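Local structure of glycerol kinase, putative (Plasmodium falciparum, 2W40) at residues A187-L192 with E308-T313; Y133-F138 with G288-I293; Q250-G255 with K265-T270; D194-Q199 with E280-S285; V272-N277 with D397-D402. The protein probably catalyses the ATP-dependent phosphorylation of glycerol to sn-glycerol 3-phosphate, as glycerol kinases of the FGGY family do. One frame throughout, in Å; residues are numbered along the deposited sequence. Where two conformers were deposited one is given.

Contact 1. Residues A187-L192 with E308-T313; sequences ASRTLL and EGSIGT
Arg189 and Glu308 form a buried salt bridge, and most of the contact is theirs. Ser310 adds a small share. The guanidinium and carboxylate planes are turned only 20° apart, yet the groups do not lie in one plane. Arg189 NH2 is 3.0 Å from Glu308 OE2 and meets it from above the carboxylate. The second bond, Arg189 NH1 to Glu308 OE1, is 2.9 Å long but bent and weak. Glu308 is stretched out, with CG opposite its backbone N (chi1 172°), and this carries the carboxylate well clear of the strand. Arg189 instead folds at chi2 and chi3. Ser310 OG donates to Glu308 OE2 at 2.7 Å, from the same face as Arg189 NH2, so two donors grip that oxygen. Arg189 NE also bridges to Glu86, its strongest partner, and Glu308 OE1 to Arg85. The Arg189 side chain is about 4 Å from a bound glycerol, which places this charge network beside the glycerol pocket. Arg189 belongs to the loop between helices 184-187 and 202-207. Glu308 and Ser310 lie on strand 304-311, flanked in its sheet by strands 290-295 and 272-279.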
# COMPACT_ATOMS: atom_id res chain seq x y z
N ALA C 187 25.94 -4.34 26.06
CA ALA C 187 26.36 -5.75 26.08
C ALA C 187 25.14 -6.67 26.18
O ALA C 187 25.16 -7.81 25.66
CB ALA C 187 27.38 -6.07 27.16
N SER C 188 24.08 -6.23 26.87
CA SER C 188 22.88 -7.05 27.10
C SER C 188 22.02 -7.25 25.80
O SER C 188 21.06 -8.02 25.81
CB SER C 188 22.05 -6.44 28.21
OG SER C 188 21.24 -5.38 27.76
N ARG C 189 22.43 -6.50 24.73
CA ARG C 189 21.71 -6.45 23.48
C ARG C 189 22.35 -7.32 22.39
O ARG C 189 22.02 -7.26 21.20
CB ARG C 189 21.57 -5.04 22.98
CG ARG C 189 21.04 -4.10 24.03
CD ARG C 189 19.74 -4.54 24.66
NE ARG C 189 18.62 -4.52 23.69
CZ ARG C 189 17.32 -4.47 23.97
NH1 ARG C 189 16.87 -4.56 25.22
NH2 ARG C 189 16.45 -4.32 22.99
N THR C 190 23.34 -8.06 22.83
CA THR C 190 24.20 -8.81 21.87
C THR C 190 23.83 -10.31 21.70
O THR C 190 24.23 -10.92 20.66
CB THR C 190 25.70 -8.73 22.34
OG1 THR C 190 25.84 -9.42 23.57
CG2 THR C 190 26.31 -7.31 22.34
N LEU C 191 23.15 -10.89 22.71
CA LEU C 191 22.84 -12.32 22.80
C LEU C 191 24.09 -13.12 23.26
O LEU C 191 24.12 -14.34 23.17
CB LEU C 191 22.23 -12.88 21.54
CG LEU C 191 20.78 -13.31 21.56
CD1 LEU C 191 20.14 -13.57 20.14
CD2 LEU C 191 20.69 -14.47 22.41
N LEU C 192 25.17 -12.37 23.66
CA LEU C 192 26.44 -12.94 24.10
C LEU C 192 26.75 -12.79 25.60
O LEU C 192 27.73 -13.38 26.07
CB LEU C 192 27.63 -12.43 23.32
CG LEU C 192 27.49 -12.51 21.83
CD1 LEU C 192 28.69 -11.76 21.24
CD2 LEU C 192 27.38 -13.98 21.38
N GLU C 308 11.29 -5.16 28.41
CA GLU C 308 11.21 -4.27 27.26
C GLU C 308 10.36 -4.88 26.15
O GLU C 308 10.48 -6.06 25.79
CB GLU C 308 12.59 -3.99 26.62
CG GLU C 308 12.54 -3.20 25.27
CD GLU C 308 13.88 -2.76 24.69
OE1 GLU C 308 14.84 -2.53 25.49
OE2 GLU C 308 13.95 -2.65 23.46
N GLY C 309 9.53 -4.01 25.59
CA GLY C 309 8.73 -4.24 24.40
C GLY C 309 9.22 -3.37 23.30
O GLY C 309 9.25 -2.17 23.41
N SER C 310 9.68 -4.03 22.22
CA SER C 310 10.31 -3.36 21.08
C SER C 310 9.44 -3.44 19.84
O SER C 310 8.92 -4.48 19.54
CB SER C 310 11.67 -4.04 20.78
OG SER C 310 12.46 -4.36 21.95
N ILE C 311 9.30 -2.31 19.13
CA ILE C 311 8.52 -2.19 17.89
C ILE C 311 9.47 -1.62 16.81
O ILE C 311 10.05 -0.50 17.00
CB ILE C 311 7.31 -1.24 18.01
CG1 ILE C 311 6.30 -1.83 19.02
CG2 ILE C 311 6.68 -0.94 16.67
CD1 ILE C 311 5.15 -0.91 19.36
N GLY C 312 9.58 -2.32 15.70
CA GLY C 312 10.57 -1.92 14.75
C GLY C 312 10.11 -0.86 13.76
O GLY C 312 10.88 -0.01 13.34
N THR C 313 8.83 -0.93 13.35
CA THR C 313 8.33 0.05 12.36
C THR C 313 7.57 1.16 13.07
O THR C 313 6.47 0.90 13.58
CB THR C 313 7.42 -0.57 11.29
OG1 THR C 313 8.15 -1.59 10.61
CG2 THR C 313 6.93 0.54 10.29

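Contact 2. Residues Y133-F138 with G288-I293; sequences YFNTYF and GLITTI. With EDO (1,2-ethanediol), chain B.
Phe138 and Tyr137 both turn their rings to the end of Ile290. The CD1 methyl of Ile290 lies at the edge of the Tyr137 ring, 4.1 Å from Tyr137 CE2. The same methyl meets the Phe138 ring obliquely, 3.8 Å from Phe138 CE1. Ile290 CG2 adds a touch on Phe138 CZ at 3.9 Å. Tyr137 CE2 in turn sits at the edge of the Phe138 ring, in its plane. A third ring, Tyr133, has C1 of a 1,2-ethanediol over one face. Tyr137 also packs edge-to-face with Tyr356.

Asn135 OD1 accepts two backbone bonds in the loop that presents these rings. It takes the N of Tyr137, 2.9 Å away, from above the carbonyl plane. It takes the N of Phe138 almost straight, at 172°. The first bond makes an Asx turn, and the second extends it to an Asx motif. Tyr137 has CG opposite the backbone N (chi1 174°), which sends the ring toward strand 290-295.

The diol spans the two segments. Tyr133 N donates to its O2 at 3.0 Å, and its O1 donates to Leu289 O at 2.7 Å. It probably comes from the crystallisation liquor.

The direct side-chain contact is apolar, and it is buried. Tyr137 OH hydrogen-bonds O3 of a bound glycerol and makes weak hydrogen bonds to Arg189 NH2 and Ser310 OG. Tyr137 is thus apolar at the ring edge that meets Ile290 and polar at its hydroxyl, consistent with Ile290 lying beside the glycerol site.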
# COMPACT_ATOMS: atom_id res chain seq x y z
N TYR C 133 14.96 -14.91 23.71
CA TYR C 133 15.08 -16.04 22.74
C TYR C 133 15.90 -15.58 21.54
O TYR C 133 16.18 -14.40 21.39
CB TYR C 133 13.71 -16.44 22.29
CG TYR C 133 12.72 -16.91 23.34
CD1 TYR C 133 13.10 -17.69 24.35
CD2 TYR C 133 11.44 -16.50 23.31
CE1 TYR C 133 12.21 -18.24 25.24
CE2 TYR C 133 10.54 -16.92 24.28
CZ TYR C 133 10.96 -17.85 25.25
OH TYR C 133 10.06 -18.32 26.23
N PHE C 134 16.39 -16.53 20.73
CA PHE C 134 17.00 -16.19 19.44
C PHE C 134 16.00 -15.33 18.68
O PHE C 134 14.80 -15.62 18.61
CB PHE C 134 17.27 -17.47 18.60
CG PHE C 134 18.38 -18.38 19.14
CD1 PHE C 134 19.40 -17.93 20.01
CD2 PHE C 134 18.42 -19.72 18.79
CE1 PHE C 134 20.43 -18.80 20.49
CE2 PHE C 134 19.45 -20.55 19.32
CZ PHE C 134 20.45 -20.09 20.05
N ASN C 135 16.56 -14.34 17.98
CA ASN C 135 15.80 -13.46 17.13
C ASN C 135 16.69 -12.83 16.07
O ASN C 135 17.89 -13.03 16.09
CB ASN C 135 15.03 -12.44 17.99
CG ASN C 135 15.96 -11.57 18.81
OD1 ASN C 135 17.02 -11.08 18.26
ND2 ASN C 135 15.57 -11.29 20.08
N THR C 136 16.08 -12.08 15.17
CA THR C 136 16.82 -11.42 14.09
C THR C 136 17.38 -10.07 14.49
O THR C 136 18.05 -9.40 13.66
CB THR C 136 15.98 -11.22 12.82
OG1 THR C 136 14.91 -10.37 13.18
CG2 THR C 136 15.40 -12.56 12.29
N TYR C 137 17.07 -9.68 15.73
CA TYR C 137 17.14 -8.28 16.25
C TYR C 137 18.51 -8.03 16.95
O TYR C 137 19.19 -7.00 16.67
CB TYR C 137 15.97 -8.15 17.24
CG TYR C 137 15.86 -6.87 18.03
CD1 TYR C 137 16.28 -5.62 17.50
CD2 TYR C 137 15.22 -6.89 19.21
CE1 TYR C 137 16.09 -4.42 18.29
CE2 TYR C 137 15.09 -5.75 19.98
CZ TYR C 137 15.47 -4.51 19.49
OH TYR C 137 15.27 -3.40 20.30
N PHE C 138 18.88 -8.93 17.89
CA PHE C 138 20.16 -8.86 18.63
C PHE C 138 21.39 -9.04 17.77
O PHE C 138 21.26 -9.42 16.65
CB PHE C 138 20.11 -9.72 19.84
CG PHE C 138 19.35 -9.11 21.01
CD1 PHE C 138 18.39 -8.13 20.84
CD2 PHE C 138 19.71 -9.48 22.30
CE1 PHE C 138 17.74 -7.56 21.97
CE2 PHE C 138 19.06 -8.94 23.43
CZ PHE C 138 18.03 -8.02 23.23
N GLY C 288 6.53 -12.62 25.64
CA GLY C 288 7.17 -11.96 24.56
C GLY C 288 7.93 -10.70 24.80
O GLY C 288 8.29 -10.02 23.86
N LEU C 289 8.21 -10.36 26.05
CA LEU C 289 9.02 -9.21 26.36
C LEU C 289 10.46 -9.67 26.63
O LEU C 289 10.75 -10.83 26.96
CB LEU C 289 8.39 -8.51 27.58
CG LEU C 289 6.92 -7.99 27.41
CD1 LEU C 289 6.43 -7.20 28.60
CD2 LEU C 289 6.78 -7.04 26.16
N ILE C 290 11.39 -8.77 26.42
CA ILE C 290 12.83 -9.08 26.61
C ILE C 290 13.31 -8.58 27.98
O ILE C 290 12.97 -7.47 28.38
CB ILE C 290 13.65 -8.36 25.50
CG1 ILE C 290 13.41 -8.99 24.09
CG2 ILE C 290 15.20 -8.32 25.86
CD1 ILE C 290 14.16 -8.35 23.03
N THR C 291 14.05 -9.41 28.68
CA THR C 291 14.72 -9.02 29.95
C THR C 291 16.03 -8.33 29.63
O THR C 291 16.84 -8.92 28.90
CB THR C 291 15.05 -10.27 30.79
OG1 THR C 291 13.87 -10.99 30.94
CG2 THR C 291 15.67 -9.94 32.14
N THR C 292 16.21 -7.09 30.06
CA THR C 292 17.41 -6.34 29.75
C THR C 292 17.93 -5.60 31.02
O THR C 292 17.31 -5.65 32.08
CB THR C 292 17.14 -5.38 28.56
OG1 THR C 292 18.37 -4.88 28.07
CG2 THR C 292 16.19 -4.19 29.04
N ILE C 293 19.10 -5.06 30.90
CA ILE C 293 19.68 -4.26 31.96
C ILE C 293 19.11 -2.82 31.79
O ILE C 293 19.14 -2.29 30.64
CB ILE C 293 21.20 -4.14 31.89
CG1 ILE C 293 21.92 -5.49 32.00
CG2 ILE C 293 21.67 -3.12 32.94
CD1 ILE C 293 21.75 -6.15 33.26
C1 EDO B . 11.54 -13.42 25.44
O1 EDO B . 10.23 -13.36 26.06
C2 EDO B . 11.54 -12.84 24.05
O2 EDO B . 12.78 -12.93 23.49

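Contact 3. Residues Q250-G255 with K265-T270; sequences QSACIG and KCTYGT
Ala252 and Cys253 lay helix 248-255 against Lys265 and Thr267 of strand 264-268. The helix directly follows strand 241-247 of the N-terminal sheet, and strand 264-268 belongs to the C-terminal sheet. This is a helix-on-sheet junction at the chain's passage between the two actin-like ATPase halves of an FGGY kinase. The short axes come within 8.9 Å, and their directions differ by 121°.

The tight part is at Lys265 and Thr267, where Ala252 and Cys253 press on the strand. Ala252 CB is 3.4 Å from Thr267 OG1 and 3.8 Å from Lys265 CE. Cys253 SG touches the same lysine carbon, also at 3.8 Å, and approaches Lys265 CG. The aliphatic stem of Lys265 thus lies against two consecutive helix residues. Its CG is placed between the backbone N and the carbonyl carbon (chi1 67°), and the chain bends again at chi2. These bends lay the stem alongside Ala252 and Cys253.

The looser part is the far end of the strand. Gly269 and Thr270 are partly exposed and leave the helix behind. Thr270 binds ADP in another structure of this protein, though no nucleotide is bound here. It hydrogen-bonds Gln14 through OG1.

All four touching residues are buried, including the lysine, so its ammonium group is probably stabilised by the polar atoms around it. Lys265 NZ bonds Phe273 O, and Gln249 OE1 adds a weak bond. Thr267 OG1 is linked to Asp414 OD2. The same Thr267 OG1 accepts from Lys265 NZ at 2.7 Å.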
# COMPACT_ATOMS: atom_id res chain seq x y z
N GLN C 250 17.67 2.70 27.14
CA GLN C 250 18.02 2.82 28.55
C GLN C 250 18.40 4.25 28.92
O GLN C 250 18.02 4.77 30.01
CB GLN C 250 19.15 1.81 28.86
CG GLN C 250 18.68 0.40 28.95
CD GLN C 250 18.87 -0.44 27.71
OE1 GLN C 250 18.90 0.13 26.59
NE2 GLN C 250 18.87 -1.83 27.87
N SER C 251 19.05 4.95 28.01
CA SER C 251 19.37 6.41 28.21
C SER C 251 18.08 7.19 28.47
O SER C 251 18.02 8.03 29.37
CB SER C 251 20.20 7.00 27.08
OG SER C 251 20.84 8.17 27.48
N ALA C 252 17.04 6.91 27.71
CA ALA C 252 15.77 7.55 27.86
C ALA C 252 15.10 7.25 29.21
O ALA C 252 14.35 8.11 29.77
CB ALA C 252 14.87 7.10 26.70
N CYS C 253 15.31 6.07 29.78
CA CYS C 253 14.93 5.72 31.18
C CYS C 253 15.59 6.64 32.20
O CYS C 253 14.93 7.13 33.11
CB CYS C 253 15.28 4.30 31.55
SG CYS C 253 14.41 3.05 30.55
N ILE C 254 16.86 6.97 31.97
CA ILE C 254 17.52 7.86 32.91
C ILE C 254 17.00 9.29 32.69
O ILE C 254 16.71 9.98 33.68
CB ILE C 254 19.05 7.75 32.83
CG1 ILE C 254 19.52 6.35 33.21
CG2 ILE C 254 19.75 8.71 33.82
CD1 ILE C 254 21.04 6.19 33.07
N GLY C 255 16.87 9.72 31.46
CA GLY C 255 16.27 11.03 31.16
C GLY C 255 14.84 11.25 31.59
O GLY C 255 14.44 12.42 31.78
N LYS C 265 8.46 3.80 30.82
CA LYS C 265 8.48 4.85 29.78
C LYS C 265 8.31 4.19 28.42
O LYS C 265 8.61 3.02 28.22
CB LYS C 265 9.72 5.66 29.84
CG LYS C 265 11.03 4.87 29.45
CD LYS C 265 11.35 5.05 27.93
CE LYS C 265 12.52 4.21 27.47
NZ LYS C 265 12.47 4.06 26.02
N CYS C 266 7.94 5.00 27.47
CA CYS C 266 7.84 4.62 26.07
C CYS C 266 8.41 5.73 25.21
O CYS C 266 7.98 6.87 25.32
CB CYS C 266 6.42 4.30 25.73
SG CYS C 266 6.26 3.67 24.06
N THR C 267 9.43 5.41 24.39
CA THR C 267 10.03 6.31 23.47
C THR C 267 9.55 6.01 22.06
O THR C 267 9.60 4.86 21.63
CB THR C 267 11.60 6.21 23.53
OG1 THR C 267 12.11 6.49 24.88
CG2 THR C 267 12.24 7.16 22.55
N TYR C 268 9.14 7.08 21.37
CA TYR C 268 8.70 7.05 20.01
C TYR C 268 9.81 7.69 19.17
O TYR C 268 10.11 8.89 19.26
CB TYR C 268 7.39 7.85 19.80
CG TYR C 268 6.20 7.27 20.55
CD1 TYR C 268 5.22 6.58 19.90
CD2 TYR C 268 5.97 7.54 21.87
CE1 TYR C 268 4.13 6.09 20.54
CE2 TYR C 268 4.82 6.99 22.55
CZ TYR C 268 3.92 6.32 21.88
OH TYR C 268 2.78 5.87 22.59
N GLY C 269 10.39 6.88 18.31
CA GLY C 269 11.47 7.28 17.45
C GLY C 269 11.44 6.47 16.14
O GLY C 269 10.38 6.13 15.65
N THR C 270 12.62 6.15 15.61
CA THR C 270 12.69 5.19 14.49
C THR C 270 11.90 3.92 14.76
O THR C 270 11.13 3.45 13.88
CB THR C 270 14.17 4.87 14.22
OG1 THR C 270 14.91 6.07 13.90
CG2 THR C 270 14.37 3.92 13.11

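Contact 4. Residues D194-Q199 with E280-S285; sequences DINTLQ and EKVVYS
Asn196 sets the OD1 side of its amide against Val282, while its ND2 meets the end of Tyr284, which comes from the opposite direction. Asn196 OD1 is 3.5 Å from Val282 CG2. Asn196 ND2 donates to Tyr284 OH at 2.9 Å, with an angle of 147° at the hydrogen. The hydroxyl lies near the amide plane, while the amide and ring planes stand 59° apart. Asn196 ND2 lies near the plane of the ring, at its hydroxyl edge. Asn196 CG stands opposite the carbonyl carbon (chi1 -72°), which brings the amide to Tyr284.

Tyr284 is held from two more directions. Ile195 CG2 approaches its OH to 3.8 Å, coming obliquely to the ring. Val282, its neighbour but one, puts CG1 over one ring face, 3.6 Å above the plane and shifted toward the rim. Tyr284 OH has a further, weak hydrogen bond to Lys128 O.

Asp194 OD1 accepts from Asn196 N at 2.9 Å and from Thr197 N at 3.0 Å, the first bond making an Asx turn. Asn196 is exposed, whereas Ile195 is buried, so the contact runs from solvent inward.

The loop between helices 184-187 and 202-207 meets here the loop that joins strands 272-279 and 290-295. Ile195 packs on Ile293 of strand 290-295, Val282 on Tyr305 of strand 304-311, and Tyr284 on Gln127 of helix 123-130.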
# COMPACT_ATOMS: atom_id res chain seq x y z
N ASP C 194 25.87 -12.97 29.71
CA ASP C 194 25.11 -13.61 30.79
C ASP C 194 24.37 -12.48 31.53
O ASP C 194 25.02 -11.57 32.09
CB ASP C 194 26.03 -14.34 31.72
CG ASP C 194 25.23 -15.13 32.81
OD1 ASP C 194 24.30 -14.58 33.43
OD2 ASP C 194 25.61 -16.32 33.08
N ILE C 195 23.05 -12.47 31.41
CA ILE C 195 22.22 -11.37 31.98
C ILE C 195 22.29 -11.20 33.51
O ILE C 195 22.00 -10.13 34.03
CB ILE C 195 20.74 -11.57 31.53
CG1 ILE C 195 19.87 -10.30 31.69
CG2 ILE C 195 20.02 -12.68 32.20
CD1 ILE C 195 20.39 -9.11 30.96
N ASN C 196 22.61 -12.31 34.21
CA ASN C 196 22.77 -12.34 35.67
C ASN C 196 24.20 -11.98 36.11
O ASN C 196 24.38 -11.21 37.05
CB ASN C 196 22.36 -13.68 36.25
CG ASN C 196 20.91 -13.87 36.22
OD1 ASN C 196 20.19 -13.21 37.01
ND2 ASN C 196 20.41 -14.67 35.30
N THR C 197 25.22 -12.49 35.44
CA THR C 197 26.59 -12.26 35.87
C THR C 197 27.27 -11.02 35.22
O THR C 197 28.36 -10.59 35.67
CB THR C 197 27.47 -13.44 35.62
OG1 THR C 197 27.69 -13.53 34.20
CG2 THR C 197 26.89 -14.73 36.15
N LEU C 198 26.67 -10.51 34.12
CA LEU C 198 27.17 -9.36 33.45
C LEU C 198 28.51 -9.59 32.79
O LEU C 198 29.31 -8.65 32.59
CB LEU C 198 27.22 -8.13 34.33
CG LEU C 198 25.90 -7.77 35.05
CD1 LEU C 198 26.04 -6.48 35.89
CD2 LEU C 198 24.68 -7.75 34.22
N GLN C 199 28.77 -10.86 32.45
CA GLN C 199 29.98 -11.21 31.70
C GLN C 199 29.71 -11.84 30.36
O GLN C 199 28.69 -12.44 30.16
CB GLN C 199 30.72 -12.25 32.51
CG GLN C 199 31.05 -11.88 34.00
CD GLN C 199 32.05 -10.80 34.13
OE1 GLN C 199 32.85 -10.53 33.20
NE2 GLN C 199 32.04 -10.11 35.28
N GLU C 280 15.93 -4.52 41.30
CA GLU C 280 17.08 -5.47 41.27
C GLU C 280 16.74 -6.92 40.80
O GLU C 280 17.64 -7.75 40.63
CB GLU C 280 17.75 -5.49 42.66
CG GLU C 280 18.49 -4.18 42.96
CD GLU C 280 19.11 -4.17 44.39
OE1 GLU C 280 18.86 -5.14 45.19
OE2 GLU C 280 19.84 -3.18 44.65
N LYS C 281 15.43 -7.19 40.61
CA LYS C 281 14.92 -8.52 40.29
C LYS C 281 14.95 -8.67 38.79
O LYS C 281 14.47 -7.80 38.04
CB LYS C 281 13.46 -8.66 40.77
CG LYS C 281 12.78 -10.05 40.45
CD LYS C 281 11.29 -10.19 40.94
CE LYS C 281 10.61 -11.44 40.33
NZ LYS C 281 11.50 -12.22 39.26
N VAL C 282 15.48 -9.80 38.36
CA VAL C 282 15.43 -10.23 36.97
C VAL C 282 14.07 -10.88 36.78
O VAL C 282 13.72 -11.91 37.43
CB VAL C 282 16.51 -11.24 36.70
CG1 VAL C 282 16.44 -11.80 35.24
CG2 VAL C 282 17.89 -10.62 37.05
N VAL C 283 13.31 -10.33 35.87
CA VAL C 283 12.02 -10.88 35.53
C VAL C 283 12.07 -11.44 34.13
O VAL C 283 12.42 -10.74 33.23
CB VAL C 283 10.90 -9.83 35.65
CG1 VAL C 283 9.57 -10.40 35.26
CG2 VAL C 283 10.88 -9.22 37.07
N TYR C 284 11.71 -12.72 33.98
CA TYR C 284 11.72 -13.36 32.69
C TYR C 284 10.26 -13.42 32.21
O TYR C 284 9.38 -13.98 32.88
CB TYR C 284 12.27 -14.75 32.75
CG TYR C 284 13.75 -14.85 33.04
CD1 TYR C 284 14.71 -14.55 32.07
CD2 TYR C 284 14.19 -15.26 34.31
CE1 TYR C 284 16.06 -14.64 32.37
CE2 TYR C 284 15.54 -15.40 34.58
CZ TYR C 284 16.51 -15.08 33.61
OH TYR C 284 17.86 -15.26 33.98
N SER C 285 10.04 -12.94 30.99
CA SER C 285 8.72 -12.84 30.40
C SER C 285 8.24 -14.23 29.99
O SER C 285 9.02 -15.07 29.59
CB SER C 285 8.74 -11.92 29.17
OG SER C 285 7.49 -11.72 28.62

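Contact 5. Residues V272-N277 with D397-D402; sequences VFLLIN and DSLTSD. With EDO (1,2-ethanediol), chain D.
Strand 272-277 and helix 397-402 come nearest at Ile276 and Leu399, whose CA atoms are 8.2 Å apart. Leu399 fills this gap. It is the one helix residue of the segment that touches the strand, and both its methyls are used. CD1 of Leu399 meets CD2 of Leu274 at 3.5 Å, closer than carbons usually pack. The two leucines cross at about a right angle and meet through one pair of methyls. CD2 of Leu399 turns to CD1 of Ile276, 4.1 Å away. Leu399 CD1 also reaches the CB and CG2 of Ile276, each at 4.1 Å. Leu399 CD1 thus sits against both strand residues, and CD2 against Ile276 alone. CG of Leu399 is opposite the backbone N (chi1 170°), and this sends the methyls off the helix toward the sheet.

Leu274 and Ile276 alternate with Phe273 and Leu275, which point to the other face. The arrangement is a helix laid over one face of a mixed beta sheet, as in the actin-like ATPase fold of the C-terminal half. Helix 377-403 is long and covers more of the strand: Leu392 and Val396 touch Leu274, and Met403 touches Ile276. Leu289, just ahead of strand 290-295, also packs on Leu399.

A 1,2-ethanediol, probably left from crystallisation, donates through O2 to Ser398 OG at 2.7 Å. Its O1 donates to Asp397 OD2 in one of the two deposited conformers of Asp397. Ser398 OG also hydrogen-bonds Cys287 O. Asp402 receives Thr286 N at OD1 and pairs with Ser285 OG at OD2.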
# COMPACT_ATOMS: atom_id res chain seq x y z
N VAL C 272 9.65 2.10 18.40
CA VAL C 272 9.01 2.46 19.63
C VAL C 272 9.49 1.43 20.65
O VAL C 272 9.47 0.22 20.41
CB VAL C 272 7.49 2.46 19.48
CG1 VAL C 272 6.79 2.58 20.88
CG2 VAL C 272 7.16 3.65 18.50
N PHE C 273 9.91 1.90 21.82
CA PHE C 273 10.49 1.03 22.86
C PHE C 273 9.92 1.36 24.24
O PHE C 273 10.13 2.44 24.74
CB PHE C 273 12.00 1.13 22.87
CG PHE C 273 12.58 0.85 21.49
CD1 PHE C 273 12.84 -0.47 21.11
CD2 PHE C 273 12.75 1.82 20.57
CE1 PHE C 273 13.26 -0.75 19.83
CE2 PHE C 273 13.27 1.49 19.33
CZ PHE C 273 13.44 0.20 18.99
N LEU C 274 9.22 0.39 24.84
CA LEU C 274 8.66 0.53 26.19
C LEU C 274 9.56 -0.26 27.12
O LEU C 274 9.76 -1.47 26.91
CB LEU C 274 7.23 0.01 26.21
CG LEU C 274 6.40 0.41 27.48
CD1 LEU C 274 4.92 0.29 27.22
CD2 LEU C 274 6.80 -0.52 28.56
N LEU C 275 10.07 0.41 28.17
CA LEU C 275 10.78 -0.28 29.21
C LEU C 275 10.12 -0.04 30.56
O LEU C 275 9.74 1.11 30.89
CB LEU C 275 12.24 0.13 29.30
CG LEU C 275 13.14 -0.44 28.17
CD1 LEU C 275 13.05 0.38 26.87
CD2 LEU C 275 14.63 -0.52 28.64
N ILE C 276 10.02 -1.10 31.32
CA ILE C 276 9.60 -0.98 32.73
C ILE C 276 10.73 -1.39 33.65
O ILE C 276 11.29 -2.46 33.47
CB ILE C 276 8.29 -1.81 33.01
CG1 ILE C 276 7.78 -1.52 34.46
CG2 ILE C 276 8.44 -3.31 32.68
CD1 ILE C 276 6.26 -1.88 34.72
N ASN C 277 10.99 -0.60 34.70
CA ASN C 277 11.99 -0.89 35.67
C ASN C 277 11.50 -1.98 36.63
O ASN C 277 10.45 -1.86 37.22
CB ASN C 277 12.34 0.42 36.37
CG ASN C 277 13.55 0.37 37.31
OD1 ASN C 277 13.73 -0.58 38.07
ND2 ASN C 277 14.30 1.48 37.34
N ASP C 397 -0.31 -5.20 27.14
CA ASP C 397 -0.98 -6.38 27.64
C ASP C 397 0.03 -7.42 28.16
O ASP C 397 -0.20 -8.06 29.22
CB ASP C 397 -1.90 -6.98 26.58
CG ASP C 397 -3.18 -6.16 26.35
OD1 ASP C 397 -3.60 -5.34 27.23
OD2 ASP C 397 -3.75 -6.33 25.26
N SER C 398 1.15 -7.63 27.44
CA SER C 398 2.15 -8.54 27.92
C SER C 398 2.74 -8.03 29.27
O SER C 398 3.01 -8.80 30.17
CB SER C 398 3.26 -8.71 26.84
OG SER C 398 2.77 -9.39 25.72
N LEU C 399 3.02 -6.75 29.35
CA LEU C 399 3.68 -6.15 30.48
C LEU C 399 2.79 -6.33 31.70
O LEU C 399 3.29 -6.67 32.79
CB LEU C 399 3.89 -4.68 30.26
CG LEU C 399 4.36 -3.79 31.38
CD1 LEU C 399 4.88 -2.44 30.74
CD2 LEU C 399 3.29 -3.51 32.39
N THR C 400 1.49 -6.05 31.58
CA THR C 400 0.62 -6.18 32.77
C THR C 400 0.56 -7.64 33.20
O THR C 400 0.56 -7.94 34.39
CB THR C 400 -0.76 -5.54 32.58
OG1 THR C 400 -1.40 -6.11 31.46
CG2 THR C 400 -0.63 -4.01 32.37
N SER C 401 0.55 -8.59 32.26
CA SER C 401 0.61 -10.00 32.62
C SER C 401 1.88 -10.39 33.33
O SER C 401 1.86 -11.02 34.42
CB SER C 401 0.45 -10.86 31.37
OG SER C 401 0.51 -12.25 31.68
N ASP C 402 3.01 -10.06 32.72
CA ASP C 402 4.29 -10.35 33.33
C ASP C 402 4.49 -9.69 34.71
O ASP C 402 5.15 -10.29 35.59
CB ASP C 402 5.41 -9.88 32.43
CG ASP C 402 5.69 -10.81 31.26
OD1 ASP C 402 5.43 -12.06 31.39
OD2 ASP C 402 6.26 -10.28 30.29
C1 EDO D . -1.73 -9.21 23.15
O1 EDO D . -2.83 -8.32 23.58
C2 EDO D . -0.32 -9.01 23.76
O2 EDO D . 0.32 -9.94 24.68

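In the fold
Contacts 1 to 4 each join the N-terminal family region to the C-terminal one, whereas contact 5 lies within the latter. Contacts 1, 2, 3 and 5 all reach one sheet, on neighbouring strands in the order 290-295, 304-311, 272-279 and 264-268. Contacts 1 and 2 are closest, their centres about 5 Å apart. Contacts 3 and 4 are farthest, at about 20 Å. Along the chain, contact 3 is nested inside contact 4, and contact 4 inside contacts 1 and 2. Contacts 1 and 2 cross; contact 5 crosses 1, 2 and 4 and follows 3. Contacts 1 and 2 border the bound glycerol, so it lies where the halves meet; contact 5 packs a helix on the same sheet.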